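Local coordinates for uncharacterized protein (PDB 3NO2) that is of unknown function but folds as a six-bladed beta-propeller whose sequence is related to the Mal s 1 allergenic protein-like family, at residues Cys77-Thr81 and Val92-Gly96; Glu117-Glu121 and Leu142-Ser146; Gly209-Phe213 and His243-Val247. One frame throughout, in Å; residues are numbered along the deposited sequence. Where two conformers were deposited one is given.

Interaction 1 of 3, residues Cys77-Thr81 and Val92-Gly96; sequences CEMQT and VAWCG
Glu-78 and Cys-95 form the hydrogen-bonded antiparallel pair at one end of this ladder, Cys-95 N reaching Glu-78 O at 2.8 Å. At the buried end a classic beta bulge sets Gln-80 and Thr-81 against Ala-93. Ala-93 O takes Gln-80 N at 3.0 Å, nearly in line with its C=O bond, and a weak bond from Thr-81 N at 3.3 Å. Beside it Ala-93 CB packs on Thr-81 CB at 3.7 Å. On the other face of the sheet Met-79, a selenomethionine, swings CG anti to its N (chi1 -170°) and bends twice, which lays SE on Val-92 and at the edge of the Trp-94 indole, in its plane, a Met-aromatic contact; Met-79 CE follows, 3.7 Å from Trp-94 CE3. On the more exposed side Cys-77 SG, in one of two conformers, lies obliquely by the indole, 3.5 Å from Trp-94 CD1, a sulfur-aromatic contact. Gln-80 NE2 donates to Glu-78 OE1 at 3.0 Å; the Gln-80 side chain lies about 5 Å from a bound citrate, probably from the crystallisation liquor. Backbone bonds thus hold this hairpin of the propeller blade, while Glu-38, Asn-40 and His-124 satisfy the polar ends of Gln-80 and Glu-78.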
ATOM      1  N   CYS A  77      -2.421  -5.031  18.322  0.60  7.28           N
ATOM      2  CA  CYS A  77      -1.707  -4.224  17.314  0.60  6.37           C
ATOM      3  C   CYS A  77      -2.138  -4.716  15.947  0.60  6.93           C
ATOM      4  O   CYS A  77      -2.709  -5.808  15.809  0.60  7.36           O
ATOM      5  CB  CYS A  77      -0.199  -4.331  17.476  0.60  5.93           C
ATOM      6  SG  CYS A  77       0.467  -3.554  18.991  0.60  5.92           S
ATOM      7  N   GLU A  78      -1.869  -3.930  14.914  1.00  6.55           N
ATOM      8  CA  GLU A  78      -2.202  -4.324  13.549  1.00  6.52           C
ATOM      9  C   GLU A  78      -1.013  -4.065  12.646  1.00  5.63           C
ATOM     10  O   GLU A  78      -0.637  -2.910  12.324  1.00  6.35           O
ATOM     11  CB  GLU A  78      -3.409  -3.563  13.025  1.00  6.91           C
ATOM     12  CG  GLU A  78      -4.683  -3.772  13.827  1.00  6.87           C
ATOM     13  CD  GLU A  78      -5.912  -3.183  13.163  1.00  7.27           C
ATOM     14  OE1 GLU A  78      -5.836  -2.684  12.033  1.00  7.64           O
ATOM     15  OE2 GLU A  78      -6.992  -3.252  13.816  1.00  9.91           O
HETATM   16  N   MSE A  79      -0.418  -5.142  12.136  1.00  5.19           N
HETATM   17  CA  MSE A  79       0.656  -5.051  11.164  1.00  5.83           C
HETATM   18  C   MSE A  79       0.018  -4.740   9.814  1.00  5.68           C
HETATM   19  O   MSE A  79      -0.652  -5.595   9.219  1.00  6.84           O
HETATM   20  CB  MSE A  79       1.383  -6.399  11.090  1.00  5.89           C
HETATM   21  CG  MSE A  79       2.641  -6.313  10.294  1.00  5.59           C
HETATM   22 SE   MSE A  79       4.197  -5.618  11.249  0.75  5.09          SE
HETATM   23  CE  MSE A  79       4.726  -7.219  12.130  1.00  8.89           C
ATOM     24  N   GLN A  80       0.270  -3.536   9.310  1.00  5.00           N
ATOM     25  CA  GLN A  80      -0.380  -3.051   8.105  1.00  4.61           C
ATOM     26  C   GLN A  80       0.581  -2.606   7.011  1.00  4.80           C
ATOM     27  O   GLN A  80       0.126  -2.471   5.879  1.00  5.70           O
ATOM     28  CB  GLN A  80      -1.342  -1.909   8.404  1.00  5.15           C
ATOM     29  CG  GLN A  80      -2.525  -2.289   9.287  1.00  5.53           C
ATOM     30  CD  GLN A  80      -3.649  -2.998   8.591  1.00  5.04           C
ATOM     31  OE1 GLN A  80      -3.566  -3.354   7.434  1.00  6.11           O
ATOM     32  NE2 GLN A  80      -4.717  -3.251   9.333  1.00  6.38           N
ATOM     33  N   THR A  81       1.864  -2.372   7.314  1.00  4.80           N
ATOM     34  CA  THR A  81       2.888  -2.054   6.348  1.00  4.46           C
ATOM     35  C   THR A  81       3.748  -3.262   6.078  1.00  4.98           C
ATOM     36  O   THR A  81       4.145  -3.964   7.000  1.00  5.29           O
ATOM     37  CB  THR A  81       3.810  -0.941   6.904  1.00  6.21           C
ATOM     38  OG1 THR A  81       3.093   0.286   7.105  1.00  6.13           O
ATOM     39  CG2 THR A  81       5.008  -0.648   6.007  1.00  6.35           C
ATOM     40  N   VAL A  92       8.478  -3.273   7.686  1.00  6.35           N
ATOM     41  CA  VAL A  92       7.151  -3.641   8.180  1.00  5.73           C
ATOM     42  C   VAL A  92       6.771  -2.723   9.317  1.00  6.17           C
ATOM     43  O   VAL A  92       7.631  -2.112   9.951  1.00  7.01           O
ATOM     44  CB  VAL A  92       7.075  -5.101   8.602  1.00  5.98           C
ATOM     45  CG1 VAL A  92       7.416  -6.062   7.427  1.00  8.02           C
ATOM     46  CG2 VAL A  92       7.948  -5.398   9.849  1.00  7.87           C
ATOM     47  N   ALA A  93       5.500  -2.609   9.654  1.00  5.26           N
ATOM     48  CA  ALA A  93       5.082  -1.729  10.736  1.00  5.82           C
ATOM     49  C   ALA A  93       3.711  -2.118  11.268  1.00  5.44           C
ATOM     50  O   ALA A  93       2.844  -2.515  10.489  1.00  5.02           O
ATOM     51  CB  ALA A  93       5.073  -0.226  10.311  1.00  5.97           C
ATOM     52  N   TRP A  94       3.526  -1.921  12.577  1.00  4.74           N
ATOM     53  CA  TRP A  94       2.252  -2.139  13.215  1.00  4.92           C
ATOM     54  C   TRP A  94       1.716  -0.894  13.893  1.00  5.51           C
ATOM     55  O   TRP A  94       2.418  -0.123  14.552  1.00  5.89           O
ATOM     56  CB  TRP A  94       2.260  -3.347  14.165  1.00  5.68           C
ATOM     57  CG  TRP A  94       3.021  -3.258  15.443  1.00  5.29           C
ATOM     58  CD1 TRP A  94       2.728  -2.536  16.563  1.00  6.93           C
ATOM     59  CD2 TRP A  94       4.207  -4.009  15.763  1.00  5.95           C
ATOM     60  NE1 TRP A  94       3.651  -2.778  17.545  1.00  7.22           N
ATOM     61  CE2 TRP A  94       4.557  -3.692  17.081  1.00  6.20           C
ATOM     62  CE3 TRP A  94       4.976  -4.928  15.058  1.00  6.55           C
ATOM     63  CZ2 TRP A  94       5.672  -4.265  17.709  1.00  7.74           C
ATOM     64  CZ3 TRP A  94       6.083  -5.524  15.706  1.00  9.01           C
ATOM     65  CH2 TRP A  94       6.407  -5.158  16.998  1.00  8.59           C
ATOM     66  N   CYS A  95       0.404  -0.720  13.733  1.00  5.55           N
ATOM     67  CA  CYS A  95      -0.386   0.218  14.495  1.00  6.02           C
ATOM     68  C   CYS A  95      -0.506  -0.266  15.913  1.00  5.92           C
ATOM     69  O   CYS A  95      -0.649  -1.477  16.148  1.00  6.81           O
ATOM     70  CB  CYS A  95      -1.783   0.329  13.890  1.00  5.60           C
ATOM     71  SG  CYS A  95      -1.728   0.748  12.095  1.00  6.31           S
ATOM     72  N   GLY A  96      -0.446   0.645  16.864  1.00  5.47           N
ATOM     73  CA  GLY A  96      -0.563   0.267  18.278  1.00  5.86           C
ATOM     74  C   GLY A  96      -0.120   1.395  19.173  1.00  7.43           C
ATOM     75  O   GLY A  96      -0.217   2.591  18.828  1.00  7.39           O
TER

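Interaction 2 of 3, residues Glu117-Glu121 and Leu142-Ser146; sequences ETGIE and LFATS
Gly-119 N makes the shortest polar bond here, 2.8 Å to Glu-117 OE2, within the turn that sets Thr-118 and Ile-120 against Leu-142 and Ala-144. The carboxylate oxygen is met on its anti side, 25° out of the carboxylate plane, and the other oxygen of Glu-117 bonds His-97. A second bond tightens the same turn: Ile-120 N donates to Thr-118 OG1 at 3.1 Å, an ST turn. With OG1 placed between N and the carbonyl carbon (chi1 59°), the methyl of Thr-118 is left to meet Leu-142, CG2 to CD2 at 3.9 Å. No hydrogen bond joins the two segments; the contact is apolar, and Ile-120 carries most of it. Its CG2 branch touches Ala-144 CB at 3.8 Å, while the longer branch ends in CD1, which lies 4.0 Å from Leu-142 CB and 3.9 Å from Thr-145 OG1. That hydroxyl is bonded to Glu-147, so the methyl meets a polar atom already engaged. The receiving surface is shaped by a type I turn from Phe-143 to Ser-146, closed by Ser-146 N to Phe-143 O. Arg-149 and Gln-126 bond the carbonyls of Thr-118 and Ile-120. Residues 117-121 follow strand 110-116, the last of one blade's sheet, and pack on the turn linking strands 138-142 and 147-151, the middle pair of the next.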
ATOM      1  N   GLU A 117       4.308   7.334  19.156  1.00  8.97           N
ATOM      2  CA  GLU A 117       2.918   7.404  19.552  1.00  9.91           C
ATOM      3  C   GLU A 117       2.183   8.467  18.741  1.00  9.89           C
ATOM      4  O   GLU A 117       2.613   9.635  18.620  1.00 12.24           O
ATOM      5  CB  GLU A 117       2.800   7.681  21.051  1.00 11.93           C
ATOM      6  CG  GLU A 117       1.382   7.850  21.552  1.00 12.81           C
ATOM      7  CD  GLU A 117       0.461   6.672  21.207  1.00 14.67           C
ATOM      8  OE1 GLU A 117       0.884   5.547  21.413  1.00 14.34           O
ATOM      9  OE2 GLU A 117      -0.662   6.935  20.699  1.00 15.61           O
ATOM     10  N   THR A 118       1.076   8.038  18.137  1.00  9.23           N
ATOM     11  CA  THR A 118       0.287   8.893  17.269  1.00  9.91           C
ATOM     12  C   THR A 118      -0.744   9.708  18.004  1.00 11.89           C
ATOM     13  O   THR A 118      -1.255  10.677  17.439  1.00 14.23           O
ATOM     14  CB  THR A 118      -0.490   8.069  16.217  1.00  9.01           C
ATOM     15  OG1 THR A 118      -1.376   7.132  16.858  1.00  8.21           O
ATOM     16  CG2 THR A 118       0.483   7.333  15.257  1.00 10.00           C
ATOM     17  N   GLY A 119      -1.126   9.259  19.173  1.00 11.75           N
ATOM     18  CA  GLY A 119      -2.250   9.897  19.886  1.00 12.65           C
ATOM     19  C   GLY A 119      -3.613   9.353  19.450  1.00 11.45           C
ATOM     20  O   GLY A 119      -4.650   9.732  20.028  1.00 12.98           O
ATOM     21  N   ILE A 120      -3.658   8.438  18.493  1.00  8.84           N
ATOM     22  CA  ILE A 120      -4.909   7.898  17.944  1.00  8.40           C
ATOM     23  C   ILE A 120      -5.209   6.591  18.662  1.00  8.03           C
ATOM     24  O   ILE A 120      -4.435   5.633  18.565  1.00  8.29           O
ATOM     25  CB  ILE A 120      -4.777   7.679  16.435  1.00  7.61           C
ATOM     26  CG1 ILE A 120      -4.597   9.016  15.734  1.00  7.58           C
ATOM     27  CG2 ILE A 120      -5.955   6.906  15.872  1.00  7.22           C
ATOM     28  CD1 ILE A 120      -4.096   8.891  14.274  1.00  8.99           C
ATOM     29  N   GLU A 121      -6.312   6.535  19.394  0.50  7.91           N
ATOM     30  CA  GLU A 121      -6.590   5.422  20.292  0.50  8.89           C
ATOM     31  C   GLU A 121      -6.733   4.062  19.585  0.50  7.89           C
ATOM     32  O   GLU A 121      -6.058   3.091  19.959  0.50  9.18           O
ATOM     33  CB  GLU A 121      -7.806   5.755  21.170  0.50  9.17           C
ATOM     34  CG  GLU A 121      -8.237   4.591  22.074  0.50 12.97           C
ATOM     35  CD  GLU A 121      -9.076   5.009  23.302  0.50 12.75           C
ATOM     36  OE1 GLU A 121      -9.331   6.198  23.510  0.50 19.52           O
ATOM     37  OE2 GLU A 121      -9.415   4.113  24.062  0.50 20.49           O
ATOM     38  N   LEU A 142      -2.019   8.969   8.201  1.00  6.20           N
ATOM     39  CA  LEU A 142      -2.923   8.592   9.295  1.00  5.93           C
ATOM     40  C   LEU A 142      -4.359   8.877   8.961  1.00  5.84           C
ATOM     41  O   LEU A 142      -4.711   9.961   8.516  1.00  6.83           O
ATOM     42  CB  LEU A 142      -2.551   9.321  10.589  1.00  6.14           C
ATOM     43  CG  LEU A 142      -1.157   8.994  11.148  1.00  6.84           C
ATOM     44  CD1 LEU A 142      -0.796  10.030  12.271  1.00 10.08           C
ATOM     45  CD2 LEU A 142      -1.062   7.562  11.681  1.00  7.55           C
ATOM     46  N   PHE A 143      -5.194   7.867   9.182  1.00  5.63           N
ATOM     47  CA  PHE A 143      -6.626   7.940   8.915  1.00  5.52           C
ATOM     48  C   PHE A 143      -7.338   8.950   9.816  1.00  5.42           C
ATOM     49  O   PHE A 143      -7.991   9.871   9.334  1.00  6.05           O
ATOM     50  CB  PHE A 143      -7.319   6.602   9.152  1.00  5.57           C
ATOM     51  CG  PHE A 143      -7.208   5.555   8.051  1.00  5.88           C
ATOM     52  CD1 PHE A 143      -6.245   5.553   7.078  1.00  7.14           C
ATOM     53  CD2 PHE A 143      -8.159   4.546   8.035  1.00  7.64           C
ATOM     54  CE1 PHE A 143      -6.242   4.537   6.109  1.00  7.17           C
ATOM     55  CE2 PHE A 143      -8.130   3.542   7.084  1.00 10.10           C
ATOM     56  CZ  PHE A 143      -7.153   3.536   6.148  1.00  6.88           C
ATOM     57  N   ALA A 144      -7.252   8.767  11.130  1.00  6.21           N
ATOM     58  CA  ALA A 144      -8.163   9.469  12.040  1.00  6.27           C
ATOM     59  C   ALA A 144      -8.020  10.975  11.859  1.00  7.10           C
ATOM     60  O   ALA A 144      -9.023  11.698  11.873  1.00  7.43           O
ATOM     61  CB  ALA A 144      -7.878   9.122  13.507  1.00  6.09           C
ATOM     62  N   THR A 145      -6.787  11.459  11.701  1.00  7.69           N
ATOM     63  CA  THR A 145      -6.407  12.879  11.706  1.00  7.43           C
ATOM     64  C   THR A 145      -6.131  13.389  10.285  1.00  7.69           C
ATOM     65  O   THR A 145      -5.764  14.573  10.130  1.00  8.77           O
ATOM     66  CB  THR A 145      -5.204  13.090  12.588  1.00  7.66           C
ATOM     67  OG1 THR A 145      -4.165  12.176  12.134  1.00  9.83           O
ATOM     68  CG2 THR A 145      -5.496  12.725  14.039  1.00  9.95           C
ATOM     69  N   SER A 146      -6.355  12.585   9.249  1.00  7.25           N
ATOM     70  CA  SER A 146      -6.158  12.964   7.853  1.00  7.56           C
ATOM     71  C   SER A 146      -4.866  13.711   7.606  1.00  8.16           C
ATOM     72  O   SER A 146      -4.912  14.853   7.149  1.00 10.76           O
ATOM     73  CB  SER A 146      -7.307  13.850   7.343  1.00  8.33           C
ATOM     74  OG  SER A 146      -8.551  13.240   7.631  1.00 10.33           O
TER

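Interaction 3 of 3, residues Gly209-Phe213 and His243-Val247; sequences GVQLF and HPQLV
Phe-213 drives the edge of its ring onto one face of the His-243 imidazole, a T-shaped (edge-to-face) pair with centroids 4.8 Å apart and planes at 64°. CZ stands over the middle of the imidazole, and Phe-213 CE2 comes within 3.4 Å of His-243 CG. Gln-211, its chain extended with CG anti to the backbone N (chi1 176°), brings OE1 obliquely to the same imidazole, 3.6 Å from His-243 CE1; the amide plane is turned 75° from the ring. Further along, Val-210 sends CG2 to the proline ring of Pro-244, 3.7 Å from CG, and to Val-247 CG1 at 4.1 Å. No direct hydrogen bond crosses between the segments. A water bridges them instead: it accepts from Gln-211 N at 3.2 Å and lies in the plane of the imidazole, 2.9 Å from His-243 ND1, which should limit rotation of that ring.

In the second shell, Asn-230 ties the two backbones together. Its OD1 accepts from Phe-213 N, and its ND2 bonds the carbonyls of both Gln-211 and Pro-244. Gln-232 NE2 holds the carbonyl of His-243, and its side chain touches Phe-213, which also packs on Asp-235 and Ala-238. Asn-230 belongs to strand 226-231, which lies between strands 214-220 and 246-249 in one four-stranded blade; residues 209-213 lead into 214-220, and 243-247 enter 246-249, where Gln-245 and Leu-246 form a classic beta bulge against Leu-259.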
ATOM      1  N   GLY A 209     -12.005   7.601 -17.199  1.00 11.27           N
ATOM      2  CA  GLY A 209     -12.380   6.212 -17.265  1.00 11.14           C
ATOM      3  C   GLY A 209     -12.632   5.457 -15.986  1.00  9.96           C
ATOM      4  O   GLY A 209     -12.794   4.233 -15.984  1.00 11.81           O
ATOM      5  N   VAL A 210     -12.657   6.157 -14.838  1.00 10.73           N
ATOM      6  CA  VAL A 210     -12.888   5.459 -13.577  1.00  9.57           C
ATOM      7  C   VAL A 210     -13.499   6.398 -12.516  1.00 10.88           C
ATOM      8  O   VAL A 210     -13.031   7.526 -12.337  1.00 12.83           O
ATOM      9  CB  VAL A 210     -11.607   4.785 -13.029  1.00 10.85           C
ATOM     10  CG1 VAL A 210     -10.487   5.781 -12.844  1.00 12.89           C
ATOM     11  CG2 VAL A 210     -11.844   4.032 -11.705  1.00 10.08           C
ATOM     12  N   GLN A 211     -14.527   5.927 -11.844  1.00 10.66           N
ATOM     13  CA  GLN A 211     -15.003   6.558 -10.603  1.00  9.70           C
ATOM     14  C   GLN A 211     -14.077   6.012  -9.499  1.00  9.21           C
ATOM     15  O   GLN A 211     -13.972   4.786  -9.315  1.00 10.27           O
ATOM     16  CB  GLN A 211     -16.452   6.176 -10.293  1.00 10.89           C
ATOM     17  CG  GLN A 211     -16.905   6.760  -8.946  1.00 15.28           C
ATOM     18  CD  GLN A 211     -18.341   6.408  -8.545  1.00 20.84           C
ATOM     19  OE1 GLN A 211     -19.158   5.953  -9.392  1.00 19.04           O
ATOM     20  NE2 GLN A 211     -18.684   6.636  -7.262  1.00 18.42           N
ATOM     21  N   LEU A 212     -13.450   6.904  -8.751  1.00  8.18           N
ATOM     22  CA  LEU A 212     -12.580   6.537  -7.623  1.00  8.17           C
ATOM     23  C   LEU A 212     -13.397   6.355  -6.367  1.00  8.00           C
ATOM     24  O   LEU A 212     -14.186   7.233  -5.993  1.00  8.32           O
ATOM     25  CB  LEU A 212     -11.504   7.570  -7.401  1.00  7.93           C
ATOM     26  CG  LEU A 212     -10.511   7.764  -8.576  1.00  8.91           C
ATOM     27  CD1 LEU A 212      -9.552   8.940  -8.329  1.00 10.23           C
ATOM     28  CD2 LEU A 212      -9.728   6.459  -8.888  1.00 10.01           C
ATOM     29  N   PHE A 213     -13.236   5.177  -5.765  1.00  6.77           N
ATOM     30  CA  PHE A 213     -13.868   4.827  -4.486  1.00  6.62           C
ATOM     31  C   PHE A 213     -12.849   5.102  -3.371  1.00  6.99           C
ATOM     32  O   PHE A 213     -12.514   6.264  -3.159  1.00  7.56           O
ATOM     33  CB  PHE A 213     -14.371   3.392  -4.576  1.00  6.91           C
ATOM     34  CG  PHE A 213     -15.541   3.257  -5.517  1.00  7.24           C
ATOM     35  CD1 PHE A 213     -16.829   3.449  -5.038  1.00 13.39           C
ATOM     36  CD2 PHE A 213     -15.388   3.086  -6.853  1.00  8.99           C
ATOM     37  CE1 PHE A 213     -17.942   3.385  -5.915  1.00 16.71           C
ATOM     38  CE2 PHE A 213     -16.488   3.020  -7.699  1.00 10.91           C
ATOM     39  CZ  PHE A 213     -17.728   3.166  -7.236  1.00 14.09           C
ATOM     40  N   HIS A 243     -17.245  -1.222 -11.818  1.00  9.54           N
ATOM     41  CA  HIS A 243     -16.170  -0.303 -11.518  1.00  8.45           C
ATOM     42  C   HIS A 243     -14.889  -1.091 -11.309  1.00  6.78           C
ATOM     43  O   HIS A 243     -14.890  -2.072 -10.579  1.00  8.09           O
ATOM     44  CB  HIS A 243     -16.488   0.463 -10.249  1.00  9.62           C
ATOM     45  CG  HIS A 243     -17.763   1.228 -10.348  1.00 10.16           C
ATOM     46  ND1 HIS A 243     -17.865   2.356 -11.115  1.00 11.69           N
ATOM     47  CD2 HIS A 243     -18.994   0.983  -9.839  1.00 14.48           C
ATOM     48  CE1 HIS A 243     -19.112   2.809 -11.049  1.00 14.07           C
ATOM     49  NE2 HIS A 243     -19.808   1.999 -10.279  1.00 13.89           N
ATOM     50  N   PRO A 244     -13.828  -0.734 -12.019  1.00  6.33           N
ATOM     51  CA  PRO A 244     -12.624  -1.552 -11.945  1.00  7.26           C
ATOM     52  C   PRO A 244     -11.986  -1.600 -10.563  1.00  6.81           C
ATOM     53  O   PRO A 244     -11.924  -0.598  -9.835  1.00  5.81           O
ATOM     54  CB  PRO A 244     -11.671  -0.881 -12.931  1.00  7.15           C
ATOM     55  CG  PRO A 244     -12.156   0.542 -13.034  1.00  7.52           C
ATOM     56  CD  PRO A 244     -13.656   0.437 -12.908  1.00  7.19           C
ATOM     57  N   GLN A 245     -11.515  -2.789 -10.213  1.00  5.81           N
ATOM     58  CA  GLN A 245     -10.749  -2.977  -9.012  1.00  5.92           C
ATOM     59  C   GLN A 245      -9.382  -2.323  -9.070  1.00  5.54           C
ATOM     60  O   GLN A 245      -8.813  -1.904  -8.037  1.00  6.02           O
ATOM     61  CB  GLN A 245     -10.565  -4.449  -8.683  1.00  6.30           C
ATOM     62  CG  GLN A 245     -11.800  -5.235  -8.291  1.00  6.58           C
ATOM     63  CD  GLN A 245     -12.812  -5.405  -9.397  1.00  7.57           C
ATOM     64  OE1 GLN A 245     -12.419  -5.709 -10.535  1.00  7.39           O
ATOM     65  NE2 GLN A 245     -14.105  -5.198  -9.103  1.00  8.34           N
ATOM     66  N   LEU A 246      -8.820  -2.223 -10.254  1.00  6.78           N
ATOM     67  CA  LEU A 246      -7.451  -1.814 -10.470  1.00  5.41           C
ATOM     68  C   LEU A 246      -7.409  -1.154 -11.850  1.00  6.74           C
ATOM     69  O   LEU A 246      -7.964  -1.680 -12.805  1.00  6.84           O
ATOM     70  CB  LEU A 246      -6.513  -3.026 -10.411  1.00  6.03           C
ATOM     71  CG  LEU A 246      -5.078  -2.765 -10.783  1.00  6.37           C
ATOM     72  CD1 LEU A 246      -4.418  -1.849  -9.749  1.00  8.62           C
ATOM     73  CD2 LEU A 246      -4.275  -4.095 -10.939  1.00  7.30           C
ATOM     74  N   VAL A 247      -6.801   0.039 -11.934  1.00  6.04           N
ATOM     75  CA  VAL A 247      -6.559   0.701 -13.216  1.00  5.96           C
ATOM     76  C   VAL A 247      -5.109   1.049 -13.366  1.00  6.89           C
ATOM     77  O   VAL A 247      -4.386   1.289 -12.379  1.00  7.36           O
ATOM     78  CB  VAL A 247      -7.424   1.979 -13.408  1.00  6.90           C
ATOM     79  CG1 VAL A 247      -8.919   1.639 -13.390  1.00  7.59           C
ATOM     80  CG2 VAL A 247      -7.099   3.063 -12.383  1.00  7.98           C
TER
HETATM   81  O   HOH W   1     -15.975   3.382 -13.019  1.00 11.40           O

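All three contacts are mainly buried. Interaction 1, the most central at about 12 Å from the chain's centre, includes no exposed residue and alone has cross-segment hydrogen bonds, between neighbouring strands of one blade. Interactions 2 and 3, about 18 and 16 Å out, each include one exposed residue (Ala-144, Gln-211) and rely on side chains, aliphatic in the former, aromatic and water-bridged in the latter. Interaction 2 spans two blades; interaction 3 sets the loop leading into strand 214-220 against the start of strand 246-249 of the same sheet. The first two touch, Gly-96 O lying 4.1 Å from Glu-117 OE1, and Gln-126 serves both. Interaction 3 lies across the propeller from interaction 1, centres about 27 Å apart.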